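Local coordinates for protein AHL synthase (Burkholderia glumae, PDB 3P2H) that probably makes N-acyl-homoserine lactone signals for quorum sensing from an acyl group carried on acyl carrier protein and S-adenosyl-L-methionine, at residues E18-R23 and I64-R69; M1-V5 and P122-A126; A126-C130 and T183-L189; T73-Y77 and A91-A95; I15-L19 and Y54-R58. The protein carries 3 engineered substitutions. One frame throughout, in Å; residues are numbered along the deposited sequence.

Contact 1. Residues E18-R23 and I64-R69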
# COMPACT_ATOMS: atom_id res chain seq x y z
N GLU A 18 -5.26 10.90 -12.88
CA GLU A 18 -5.79 9.56 -13.11
C GLU A 18 -5.76 8.70 -11.84
O GLU A 18 -6.72 7.98 -11.55
CB GLU A 18 -4.99 8.90 -14.23
CG GLU A 18 -5.46 7.51 -14.61
CD GLU A 18 -4.69 6.95 -15.78
OE1 GLU A 18 -3.54 7.40 -16.00
OE2 GLU A 18 -5.23 6.06 -16.47
N LEU A 19 -4.67 8.78 -11.09
CA LEU A 19 -4.54 8.01 -9.86
C LEU A 19 -5.49 8.58 -8.81
O LEU A 19 -6.12 7.83 -8.06
CB LEU A 19 -3.11 8.08 -9.32
CG LEU A 19 -2.94 7.54 -7.89
CD1 LEU A 19 -3.22 6.04 -7.87
CD2 LEU A 19 -1.52 7.82 -7.40
N GLY A 20 -5.57 9.91 -8.76
CA GLY A 20 -6.44 10.56 -7.80
C GLY A 20 -7.89 10.17 -8.00
O GLY A 20 -8.64 10.02 -7.03
N SER A 21 -8.28 10.00 -9.26
CA SER A 21 -9.65 9.63 -9.59
C SER A 21 -9.90 8.18 -9.20
O SER A 21 -10.96 7.85 -8.66
CB SER A 21 -9.89 9.80 -11.10
OG SER A 21 -11.22 9.46 -11.45
N TYR A 22 -8.93 7.31 -9.47
CA TYR A 22 -9.08 5.91 -9.12
C TYR A 22 -9.18 5.77 -7.62
O TYR A 22 -9.98 4.98 -7.11
CB TYR A 22 -7.91 5.08 -9.63
CG TYR A 22 -8.02 3.63 -9.24
CD1 TYR A 22 -8.97 2.79 -9.84
CD2 TYR A 22 -7.20 3.09 -8.26
CE1 TYR A 22 -9.09 1.46 -9.47
CE2 TYR A 22 -7.32 1.76 -7.87
CZ TYR A 22 -8.26 0.95 -8.48
OH TYR A 22 -8.36 -0.36 -8.10
N ARG A 23 -8.36 6.52 -6.89
CA ARG A 23 -8.40 6.45 -5.44
C ARG A 23 -9.73 6.99 -4.90
O ARG A 23 -10.27 6.45 -3.94
CB ARG A 23 -7.22 7.21 -4.83
CG ARG A 23 -5.95 6.36 -4.80
CD ARG A 23 -4.71 7.14 -4.38
NE ARG A 23 -4.88 7.84 -3.11
CZ ARG A 23 -3.89 8.48 -2.49
NH1 ARG A 23 -2.68 8.48 -3.02
NH2 ARG A 23 -4.12 9.12 -1.36
N ILE A 64 -6.47 2.18 -15.03
CA ILE A 64 -6.04 1.80 -13.70
C ILE A 64 -7.01 0.82 -13.04
O ILE A 64 -8.21 1.04 -13.01
CB ILE A 64 -5.88 3.04 -12.79
CG1 ILE A 64 -4.83 3.98 -13.40
CG2 ILE A 64 -5.47 2.62 -11.39
CD1 ILE A 64 -4.45 5.14 -12.52
N CYS A 65 -6.45 -0.27 -12.54
CA CYS A 65 -7.25 -1.29 -11.87
C CYS A 65 -6.59 -1.68 -10.55
O CYS A 65 -6.93 -2.70 -9.95
CB CYS A 65 -7.41 -2.52 -12.76
SG CYS A 65 -5.86 -3.28 -13.30
N GLY A 66 -5.66 -0.85 -10.08
CA GLY A 66 -4.99 -1.14 -8.84
C GLY A 66 -4.01 -0.04 -8.45
O GLY A 66 -3.47 0.64 -9.31
N CYS A 67 -3.80 0.14 -7.15
CA CYS A 67 -2.87 1.16 -6.68
C CYS A 67 -2.24 0.81 -5.35
O CYS A 67 -2.71 -0.08 -4.64
CB CYS A 67 -3.58 2.52 -6.56
SG CYS A 67 -4.84 2.65 -5.26
N ALA A 68 -1.16 1.51 -5.03
CA ALA A 68 -0.46 1.31 -3.77
C ALA A 68 0.43 2.52 -3.53
O ALA A 68 0.88 3.17 -4.47
CB ALA A 68 0.38 0.04 -3.82
N ARG A 69 0.66 2.81 -2.26
CA ARG A 69 1.49 3.94 -1.87
C ARG A 69 2.60 3.43 -0.96
O ARG A 69 2.33 2.65 -0.05
CB ARG A 69 0.64 4.98 -1.14
CG ARG A 69 1.40 6.20 -0.67
CD ARG A 69 0.46 7.34 -0.33
NE ARG A 69 -0.24 7.15 0.93
CZ ARG A 69 -1.11 8.02 1.43
NH1 ARG A 69 -1.39 9.13 0.76
NH2 ARG A 69 -1.69 7.79 2.60
O HOH W 1 -7.60 5.12 -15.62
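Helix 18-23 runs across strand 64-69 at 80°, the two axes 9.3 Å apart, with Tyr-22 and Ile-64 the nearest residues (CA to CA 6.9 Å). The Tyr-22 ring lies flat on the isoleucine branch: Ile-64 CG2 sits over one face, 3.5 Å from Tyr-22 CG, in a CH-pi contact. With CG anti to the backbone N (chi1 178°), the ring reaches down to the strand. Its edge meets sulfur, Cys-67 SG lying near the ring plane 3.7 Å from Tyr-22 CE2, while Tyr-22 OH is hydrogen-bonded to the hydroxyl of Thr-106, just past the neighbouring strand 97-105. Beta-branched Ile-64 suits its place by serving two neighbours: CG2 goes to the tyrosine face, and CD1 comes within 3.3 Å of Glu-18 CG. The Glu-18 carboxylate has Arg-58 as its main partner; a water also donates to OE2 and accepts from Ile-64 N. Under the tyrosine hydroxyl, Cys-65 and Gly-66 both face Gly-57 in a classic beta bulge, part of the sheet of this acetyltransferase-like fold. Leu-19 CD1 packs on Cys-67 CB, 3.8 Å away. Farther along, the guanidinium groups of Arg-23 and Arg-69 stand nearly perpendicular, Arg-23 NH2 lying 3.5 Å from Arg-69 NH1. They gather round acids: Asp-48 pairs with both, Glu-43 with Arg-23 and Asp-45 with Arg-69, whose side chain comes within about 5 Å of bound MTA.

Contact 2. Residues M1-V5 and P122-A126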
# COMPACT_ATOMS: atom_id res chain seq x y z
N MET A 1 -3.07 -8.21 -14.97
CA MET A 1 -2.74 -6.76 -15.07
C MET A 1 -1.24 -6.54 -15.23
O MET A 1 -0.44 -7.46 -15.09
CB MET A 1 -3.22 -6.02 -13.83
CG MET A 1 -2.59 -6.54 -12.54
SD MET A 1 -2.55 -5.28 -11.28
CE MET A 1 -4.19 -5.47 -10.54
N GLN A 2 -0.87 -5.30 -15.53
CA GLN A 2 0.53 -4.92 -15.70
C GLN A 2 0.77 -3.83 -14.65
O GLN A 2 -0.08 -2.97 -14.45
CB GLN A 2 0.75 -4.39 -17.12
CG GLN A 2 2.18 -4.04 -17.46
CD GLN A 2 2.47 -4.17 -18.95
OE1 GLN A 2 1.86 -3.48 -19.78
NE2 GLN A 2 3.39 -5.06 -19.31
N THR A 3 1.92 -3.88 -13.98
CA THR A 3 2.21 -2.90 -12.94
C THR A 3 3.21 -1.82 -13.36
O THR A 3 4.14 -2.09 -14.12
CB THR A 3 2.71 -3.59 -11.67
OG1 THR A 3 3.94 -4.26 -11.95
CG2 THR A 3 1.68 -4.63 -11.19
N PHE A 4 3.00 -0.62 -12.84
CA PHE A 4 3.85 0.53 -13.14
C PHE A 4 4.24 1.22 -11.85
O PHE A 4 3.37 1.70 -11.11
CB PHE A 4 3.10 1.54 -14.02
CG PHE A 4 2.65 0.97 -15.34
CD1 PHE A 4 1.61 0.05 -15.40
CD2 PHE A 4 3.29 1.34 -16.51
CE1 PHE A 4 1.21 -0.49 -16.61
CE2 PHE A 4 2.90 0.80 -17.73
CZ PHE A 4 1.86 -0.11 -17.78
N VAL A 5 5.54 1.27 -11.57
CA VAL A 5 6.03 1.92 -10.36
C VAL A 5 6.60 3.30 -10.69
O VAL A 5 7.50 3.44 -11.52
CB VAL A 5 7.13 1.07 -9.69
CG1 VAL A 5 7.60 1.74 -8.41
CG2 VAL A 5 6.60 -0.32 -9.39
N PRO A 122 -0.05 -9.40 -8.06
CA PRO A 122 0.86 -8.58 -8.86
C PRO A 122 1.11 -7.20 -8.25
O PRO A 122 2.23 -6.68 -8.30
CB PRO A 122 0.18 -8.52 -10.23
CG PRO A 122 -1.29 -8.69 -9.89
CD PRO A 122 -1.27 -9.74 -8.82
N MET A 123 0.07 -6.61 -7.67
CA MET A 123 0.20 -5.30 -7.04
C MET A 123 1.17 -5.39 -5.86
O MET A 123 2.03 -4.53 -5.69
CB MET A 123 -1.16 -4.79 -6.56
CG MET A 123 -2.07 -4.27 -7.67
SD MET A 123 -1.33 -2.89 -8.60
CE MET A 123 -0.93 -1.77 -7.27
N LEU A 124 1.02 -6.44 -5.06
CA LEU A 124 1.89 -6.63 -3.91
C LEU A 124 3.33 -6.89 -4.36
O LEU A 124 4.28 -6.33 -3.80
CB LEU A 124 1.39 -7.80 -3.06
CG LEU A 124 2.09 -8.01 -1.71
CD1 LEU A 124 2.04 -6.73 -0.88
CD2 LEU A 124 1.40 -9.15 -0.97
N ALA A 125 3.49 -7.74 -5.37
CA ALA A 125 4.82 -8.07 -5.88
C ALA A 125 5.59 -6.82 -6.30
O ALA A 125 6.77 -6.68 -5.98
CB ALA A 125 4.71 -9.03 -7.05
N ALA A 126 4.91 -5.92 -7.00
CA ALA A 126 5.54 -4.69 -7.47
C ALA A 126 5.97 -3.84 -6.28
O ALA A 126 7.09 -3.34 -6.25
CB ALA A 126 4.56 -3.90 -8.34
O HOH W 2 3.85 -7.23 -10.70
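No aromatic or other flat side chain faces the partner where 1-5 meets 122-126; instead the puckered ring of Pro-122 meets Met-1 at its CG corner, and the planar carbonyl of Pro-122 meets Thr-3. Met-1 CG lies 3.7 Å from Pro-122 CG, the methionine crossing the proline at about a right angle. Thr-3 sits by the carbonyl, with its methyl CG2 3.6 Å from Pro-122 O. That oxygen is gripped twice: it takes the helical N-H of Ala-126, and it takes a hydrogen from a water at 2.9 Å, which also bonds the Thr-3 hydroxyl. Threonine suits this half-exposed place because one branch is apolar and the other polar. With chi1 at 63°, OG1 lies between the backbone N and the carbonyl carbon and meets Ala-126, whose CB is 3.7 Å from Thr-3 OG1. A methyl is all that the helix puts forward there, and the strand can come close. Beyond it Val-5 CG2 touches the same Ala-126 CB more loosely, at 4.3 Å. At the other end two thioether chains cross at about a right angle, Met-1 CE and Met-123 CG being 3.8 Å apart. Met-123 is folded back at chi2 (-59°) and packs into the interior against Val-55, Ala-68 and Phe-103, whereas Met-1 stays near solvent. Strand 2-5 and helix 122-126 run within 30° of each other, an edge strand flanked by the helix of a beta-alpha-beta unit that joins the parallel strands 97-105 and 138-144, as in the acetyltransferase-like fold.

Contact 3. Residues A126-C130 and T183-L189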
# COMPACT_ATOMS: atom_id res chain seq x y z
N ALA A 126 4.91 -5.92 -7.00
CA ALA A 126 5.54 -4.69 -7.47
C ALA A 126 5.97 -3.84 -6.28
O ALA A 126 7.09 -3.34 -6.25
CB ALA A 126 4.56 -3.90 -8.34
N ALA A 127 5.08 -3.68 -5.31
CA ALA A 127 5.38 -2.90 -4.12
C ALA A 127 6.59 -3.47 -3.38
O ALA A 127 7.54 -2.76 -3.08
CB ALA A 127 4.17 -2.87 -3.20
N VAL A 128 6.54 -4.77 -3.10
CA VAL A 128 7.64 -5.42 -2.39
C VAL A 128 8.97 -5.24 -3.13
O VAL A 128 9.96 -4.82 -2.54
CB VAL A 128 7.36 -6.93 -2.20
CG1 VAL A 128 8.61 -7.63 -1.66
CG2 VAL A 128 6.19 -7.11 -1.23
N GLU A 129 8.97 -5.55 -4.41
CA GLU A 129 10.15 -5.44 -5.25
C GLU A 129 10.75 -4.04 -5.14
O GLU A 129 11.94 -3.87 -4.87
CB GLU A 129 9.77 -5.73 -6.70
CG GLU A 129 10.94 -5.97 -7.63
CD GLU A 129 10.47 -6.44 -8.99
OE1 GLU A 129 11.08 -7.39 -9.52
OE2 GLU A 129 9.49 -5.87 -9.52
N CYS A 130 9.91 -3.03 -5.33
CA CYS A 130 10.35 -1.64 -5.25
C CYS A 130 10.95 -1.32 -3.88
O CYS A 130 12.07 -0.83 -3.79
CB CYS A 130 9.18 -0.70 -5.53
SG CYS A 130 9.57 1.04 -5.22
N THR A 183 8.45 -14.55 1.46
CA THR A 183 7.70 -13.49 0.79
C THR A 183 8.15 -13.33 -0.66
O THR A 183 7.33 -13.24 -1.57
CB THR A 183 7.87 -12.15 1.53
OG1 THR A 183 7.15 -12.20 2.77
CG2 THR A 183 7.35 -10.99 0.67
N LEU A 184 9.46 -13.29 -0.87
CA LEU A 184 10.00 -13.14 -2.21
C LEU A 184 9.58 -14.31 -3.11
O LEU A 184 9.10 -14.10 -4.23
CB LEU A 184 11.53 -13.05 -2.16
CG LEU A 184 12.12 -11.83 -1.43
CD1 LEU A 184 13.63 -11.95 -1.31
CD2 LEU A 184 11.75 -10.56 -2.18
N ALA A 185 9.73 -15.53 -2.61
CA ALA A 185 9.36 -16.71 -3.39
C ALA A 185 7.87 -16.70 -3.71
O ALA A 185 7.47 -16.99 -4.84
CB ALA A 185 9.72 -17.98 -2.63
N ALA A 186 7.04 -16.38 -2.72
CA ALA A 186 5.60 -16.35 -2.93
C ALA A 186 5.18 -15.34 -4.00
O ALA A 186 4.15 -15.50 -4.64
CB ALA A 186 4.90 -16.03 -1.62
N LEU A 187 6.00 -14.30 -4.18
CA LEU A 187 5.70 -13.26 -5.16
C LEU A 187 6.49 -13.41 -6.46
O LEU A 187 6.39 -12.56 -7.34
CB LEU A 187 5.98 -11.88 -4.54
CG LEU A 187 5.15 -11.56 -3.30
CD1 LEU A 187 5.68 -10.30 -2.62
CD2 LEU A 187 3.70 -11.40 -3.70
N ASP A 188 7.27 -14.48 -6.57
CA ASP A 188 8.07 -14.74 -7.76
C ASP A 188 9.11 -13.66 -8.03
O ASP A 188 9.36 -13.29 -9.17
CB ASP A 188 7.16 -14.88 -8.99
CG ASP A 188 6.52 -16.25 -9.06
OD1 ASP A 188 5.52 -16.40 -9.80
OD2 ASP A 188 7.02 -17.17 -8.39
N LEU A 189 9.71 -13.16 -6.96
CA LEU A 189 10.72 -12.13 -7.07
C LEU A 189 12.13 -12.70 -6.89
O LEU A 189 12.31 -13.80 -6.37
CB LEU A 189 10.47 -11.04 -6.03
CG LEU A 189 9.09 -10.38 -6.13
CD1 LEU A 189 8.88 -9.44 -4.95
CD2 LEU A 189 8.96 -9.65 -7.45
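Val-128 carries the tightly packed part, its two methyls each meeting a leucine of the partner segment, Leu-187 and Leu-189. Its CG2 comes to 3.5 Å from Leu-187 CD1, the two side chains meeting at about a right angle, while Val-128 CG1 lies 3.8 Å from Leu-189 CD1. A beta-branched valine suits this position because its two methyls spread to serve two neighbours at once, CG1 anti to the backbone N (chi1 171°) and CG2 beside it. Away from this pair the fit slackens: Val-128 CG1 reaches Leu-184 CD2 and Thr-183 CG2 only at 4.3 Å each. The hydroxyl of Thr-183 is engaged elsewhere, with the backbone O of Asp-178 and the backbone N of His-157. On the side nearer solvent, Leu-189 CD2 leans along the extended chain of Glu-129, coming within 3.7 Å of Glu-129 OE1. This is van der Waals contact with the side of an acid rather than a bond to it, for Glu-129 pairs with Arg-133 on its own helix, which probably steadies the carboxylate above the leucine. The course of 183-189 explains why two leucines so near in sequence both face Val-128. Asp-188 takes a positive phi of 62° and turns the chain back, with Leu-189 N bonded to Leu-184 O and Asp-188 N to Ala-185 O. Leu-189 CD1 then folds to within 4.1 Å of Leu-184 CD2, the hydrophobic contact across the turn that commonly accompanies a Schellman motif. Here that motif packs its closing leucines on the neighbouring helix 120-133.

Contact 4. Residues T73-Y77 and A91-A95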
# COMPACT_ATOMS: atom_id res chain seq x y z
N THR A 73 9.73 4.92 6.52
CA THR A 73 9.34 5.25 7.89
C THR A 73 10.22 6.33 8.52
O THR A 73 9.89 6.85 9.59
CB THR A 73 9.35 4.01 8.79
OG1 THR A 73 10.62 3.36 8.70
CG2 THR A 73 8.23 3.05 8.40
N THR A 74 11.33 6.67 7.86
CA THR A 74 12.21 7.70 8.38
C THR A 74 11.59 9.08 8.15
O THR A 74 12.12 10.10 8.59
CB THR A 74 13.59 7.65 7.72
OG1 THR A 74 13.43 7.76 6.30
CG2 THR A 74 14.30 6.35 8.06
N ARG A 75 10.46 9.10 7.44
CA ARG A 75 9.75 10.34 7.18
C ARG A 75 8.32 10.15 7.67
O ARG A 75 7.90 9.03 7.94
CB ARG A 75 9.77 10.68 5.68
CG ARG A 75 11.15 11.08 5.18
CD ARG A 75 11.10 11.67 3.77
NE ARG A 75 12.44 11.88 3.25
CZ ARG A 75 12.72 12.41 2.06
NH1 ARG A 75 11.75 12.79 1.25
NH2 ARG A 75 13.99 12.55 1.69
N PRO A 76 7.56 11.24 7.80
CA PRO A 76 6.18 11.15 8.27
C PRO A 76 5.33 10.13 7.52
O PRO A 76 5.38 10.06 6.29
CB PRO A 76 5.65 12.57 8.09
CG PRO A 76 6.89 13.40 8.32
CD PRO A 76 7.92 12.65 7.53
N TYR A 77 4.56 9.32 8.26
CA TYR A 77 3.67 8.34 7.64
C TYR A 77 2.35 8.14 8.40
O TYR A 77 2.23 8.49 9.58
CB TYR A 77 4.39 7.01 7.38
CG TYR A 77 4.91 6.24 8.57
CD1 TYR A 77 6.10 6.60 9.21
CD2 TYR A 77 4.27 5.07 8.98
CE1 TYR A 77 6.65 5.80 10.23
CE2 TYR A 77 4.80 4.27 9.99
CZ TYR A 77 5.99 4.63 10.61
OH TYR A 77 6.52 3.80 11.57
N ALA A 91 5.87 3.31 16.85
CA ALA A 91 6.04 3.28 15.40
C ALA A 91 7.51 3.36 15.02
O ALA A 91 8.24 4.24 15.47
CB ALA A 91 5.27 4.42 14.75
N PRO A 92 7.96 2.45 14.15
CA PRO A 92 9.35 2.42 13.70
C PRO A 92 9.78 3.56 12.78
O PRO A 92 8.98 4.10 12.01
CB PRO A 92 9.45 1.06 13.01
CG PRO A 92 8.08 0.93 12.38
CD PRO A 92 7.18 1.37 13.51
N ARG A 93 11.05 3.93 12.90
CA ARG A 93 11.67 4.95 12.06
C ARG A 93 12.96 4.26 11.69
O ARG A 93 13.95 4.33 12.42
CB ARG A 93 11.94 6.24 12.83
CG ARG A 93 10.69 7.05 13.16
CD ARG A 93 11.04 8.48 13.57
NE ARG A 93 11.55 9.26 12.44
CZ ARG A 93 12.77 9.78 12.38
NH1 ARG A 93 13.62 9.60 13.37
NH2 ARG A 93 13.14 10.47 11.31
N SER A 94 12.94 3.55 10.57
CA SER A 94 14.09 2.80 10.12
C SER A 94 14.22 2.77 8.61
O SER A 94 13.22 2.78 7.89
CB SER A 94 13.98 1.36 10.66
OG SER A 94 14.80 0.45 9.94
N ALA A 95 15.45 2.73 8.13
CA ALA A 95 15.69 2.66 6.70
C ALA A 95 15.25 1.29 6.20
O ALA A 95 15.00 1.09 5.01
CB ALA A 95 17.15 2.89 6.40
O HOH W 3 9.40 9.52 10.83
O HOH W 4 12.44 4.28 5.59
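Two loops meet where the excursion carrying helix 78-81 leaves strand 64-72 and returns to strand 97-105, continuing the approach of these antiparallel neighbours beyond the sheet. Thr-73 is central. Its OG1 accepts the backbone N-H of Ser-94 at 3.0 Å in an almost straight bond (170°) and also bonds Val-97 O, a double role that a small hydroxyl close to the backbone can fill. The Thr-73 methyl meanwhile lies over one face of the Tyr-77 ring. Tyr-77, the N-cap residue of helix 78-81, points its hydroxyl at the other loop and gives a short bond of 2.5 Å from OH to Pro-92 O, in the carbonyl plane and on a lone pair; Ala-91 CB lies beside that hydroxyl at 3.5 Å. Arg-93 begins by leading away, then bends at chi3 (69°) to come back over the first loop. Its NH2 reaches Thr-74 O at 2.9 Å from above the carbonyl plane, and a water 2.7 Å from Arg-93 NE carries the link on to Thr-73 O. Elsewhere in the contact, Thr-74 CG2 lies 3.6 Å from Ser-94 C. With no regular strand pairing here, backbone carbonyls are satisfied by side chains and water. The neutral hydroxyls of Thr-73 and Tyr-77 serve the buried side, while the long charged arginine, at ease in solvent, closes the outer one.

Contact 5. Residues I15-L19 and Y54-R58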
# COMPACT_ATOMS: atom_id res chain seq x y z
N ILE A 15 -0.92 11.67 -14.60
CA ILE A 15 -0.90 10.48 -13.76
C ILE A 15 -1.50 10.80 -12.40
O ILE A 15 -2.23 9.99 -11.82
CB ILE A 15 0.54 9.95 -13.56
CG1 ILE A 15 1.15 9.57 -14.91
CG2 ILE A 15 0.54 8.75 -12.63
CD1 ILE A 15 0.39 8.50 -15.65
N ALA A 16 -1.19 11.98 -11.88
CA ALA A 16 -1.71 12.42 -10.60
C ALA A 16 -3.23 12.50 -10.65
O ALA A 16 -3.92 12.09 -9.71
CB ALA A 16 -1.12 13.79 -10.23
N ALA A 17 -3.76 13.01 -11.76
CA ALA A 17 -5.21 13.13 -11.92
C ALA A 17 -5.86 11.75 -12.06
O ALA A 17 -6.87 11.46 -11.42
CB ALA A 17 -5.53 13.98 -13.14
N GLU A 18 -5.26 10.90 -12.88
CA GLU A 18 -5.79 9.56 -13.11
C GLU A 18 -5.76 8.70 -11.84
O GLU A 18 -6.72 7.98 -11.55
CB GLU A 18 -4.99 8.90 -14.23
CG GLU A 18 -5.46 7.51 -14.61
CD GLU A 18 -4.69 6.95 -15.78
OE1 GLU A 18 -3.54 7.40 -16.00
OE2 GLU A 18 -5.23 6.06 -16.47
N LEU A 19 -4.67 8.78 -11.09
CA LEU A 19 -4.54 8.01 -9.86
C LEU A 19 -5.49 8.58 -8.81
O LEU A 19 -6.12 7.83 -8.06
CB LEU A 19 -3.11 8.08 -9.32
CG LEU A 19 -2.94 7.54 -7.89
CD1 LEU A 19 -3.22 6.04 -7.87
CD2 LEU A 19 -1.52 7.82 -7.40
N TYR A 54 4.65 5.41 -5.83
CA TYR A 54 3.36 4.84 -6.20
C TYR A 54 3.43 3.66 -7.15
O TYR A 54 4.30 3.59 -8.03
CB TYR A 54 2.47 5.90 -6.87
CG TYR A 54 2.13 7.09 -6.01
CD1 TYR A 54 1.17 7.00 -5.00
CD2 TYR A 54 2.78 8.31 -6.21
CE1 TYR A 54 0.86 8.11 -4.21
CE2 TYR A 54 2.47 9.42 -5.43
CZ TYR A 54 1.52 9.31 -4.43
OH TYR A 54 1.22 10.42 -3.67
N VAL A 55 2.49 2.74 -6.98
CA VAL A 55 2.39 1.58 -7.84
C VAL A 55 1.00 1.64 -8.45
O VAL A 55 0.02 1.81 -7.73
CB VAL A 55 2.52 0.26 -7.04
CG1 VAL A 55 2.38 -0.94 -8.00
CG2 VAL A 55 3.84 0.20 -6.30
N LEU A 56 0.91 1.53 -9.77
CA LEU A 56 -0.38 1.54 -10.45
C LEU A 56 -0.50 0.28 -11.28
O LEU A 56 0.46 -0.13 -11.94
CB LEU A 56 -0.53 2.75 -11.39
CG LEU A 56 -0.36 4.19 -10.89
CD1 LEU A 56 -1.00 5.13 -11.89
CD2 LEU A 56 -1.02 4.35 -9.54
N GLY A 57 -1.66 -0.35 -11.24
CA GLY A 57 -1.88 -1.54 -12.05
C GLY A 57 -2.82 -1.11 -13.15
O GLY A 57 -3.75 -0.35 -12.89
N ARG A 58 -2.58 -1.56 -14.38
CA ARG A 58 -3.44 -1.19 -15.51
C ARG A 58 -3.94 -2.43 -16.24
O ARG A 58 -3.20 -3.39 -16.42
CB ARG A 58 -2.68 -0.28 -16.48
CG ARG A 58 -2.34 1.10 -15.90
CD ARG A 58 -1.48 1.90 -16.86
NE ARG A 58 -1.13 3.23 -16.35
CZ ARG A 58 -1.93 4.29 -16.38
NH1 ARG A 58 -3.15 4.20 -16.90
NH2 ARG A 58 -1.50 5.45 -15.91
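Glu-18 and Arg-58 approach head-on from opposite directions, helix against strand, and form a two-pronged salt bridge. Arg-58 NH2 holds Glu-18 OE1 at 2.8 Å and Arg-58 NH1 holds OE2 at the same 2.8 Å, the first oxygen lying in the guanidinium plane. The groups are not coplanar, however: their planes are 56° apart, and both nitrogens come from above the carboxylate. Arginine suits the place because its extended chain (chi2 175°) spans the gap, and Gly-62 O takes a further bond from NH1, which should help fix the guanidinium. Ile-15 CD1 lies at the guanidinium edge, 3.6 Å from Arg-58 NH2. Inward the contact turns apolar. Leu-19 stands at about a right angle to Tyr-54 and places CD2 over one ring face, 3.7 Å from Tyr-54 CD1, while the phenol OH bonds to Asp-48. Leu-19 CD1 meets Leu-56 CD2, modelled closer than usual, so the exact spacing is doubtful; the other Leu-56 methyl, CD1, meets Ile-15 CG2 at 4.0 Å. Branched aliphatic residues here fill the layer between a helix and a strand crossing at 69°, as expected of helix 13-30 laid over one face of the sheet in an acetyltransferase-like fold.

Contacts 1 and 5 are nearly one interface: their centres lie 5 Å apart, they share Glu-18 and Leu-19 of helix 13-30, and their strands, 53-58 and 64-72, are antiparallel neighbours. Contacts 2 and 3, 10 Å apart, share Ala-126 of helix 120-133. Val-55, pointing away from helix 13-30, touches Met-123 and Ala-126, so the two helices cover opposite faces of this part of the sheet. Along the chain, contact 2 encloses contacts 1, 5 and 4, and contact 3 follows. Contact 4 stands apart, 21 to 24 Å from the others between centres. Contact 1 thus lies nearest the bound ligands, while contacts 2 and 3 join both ends of the chain to helix 120-133.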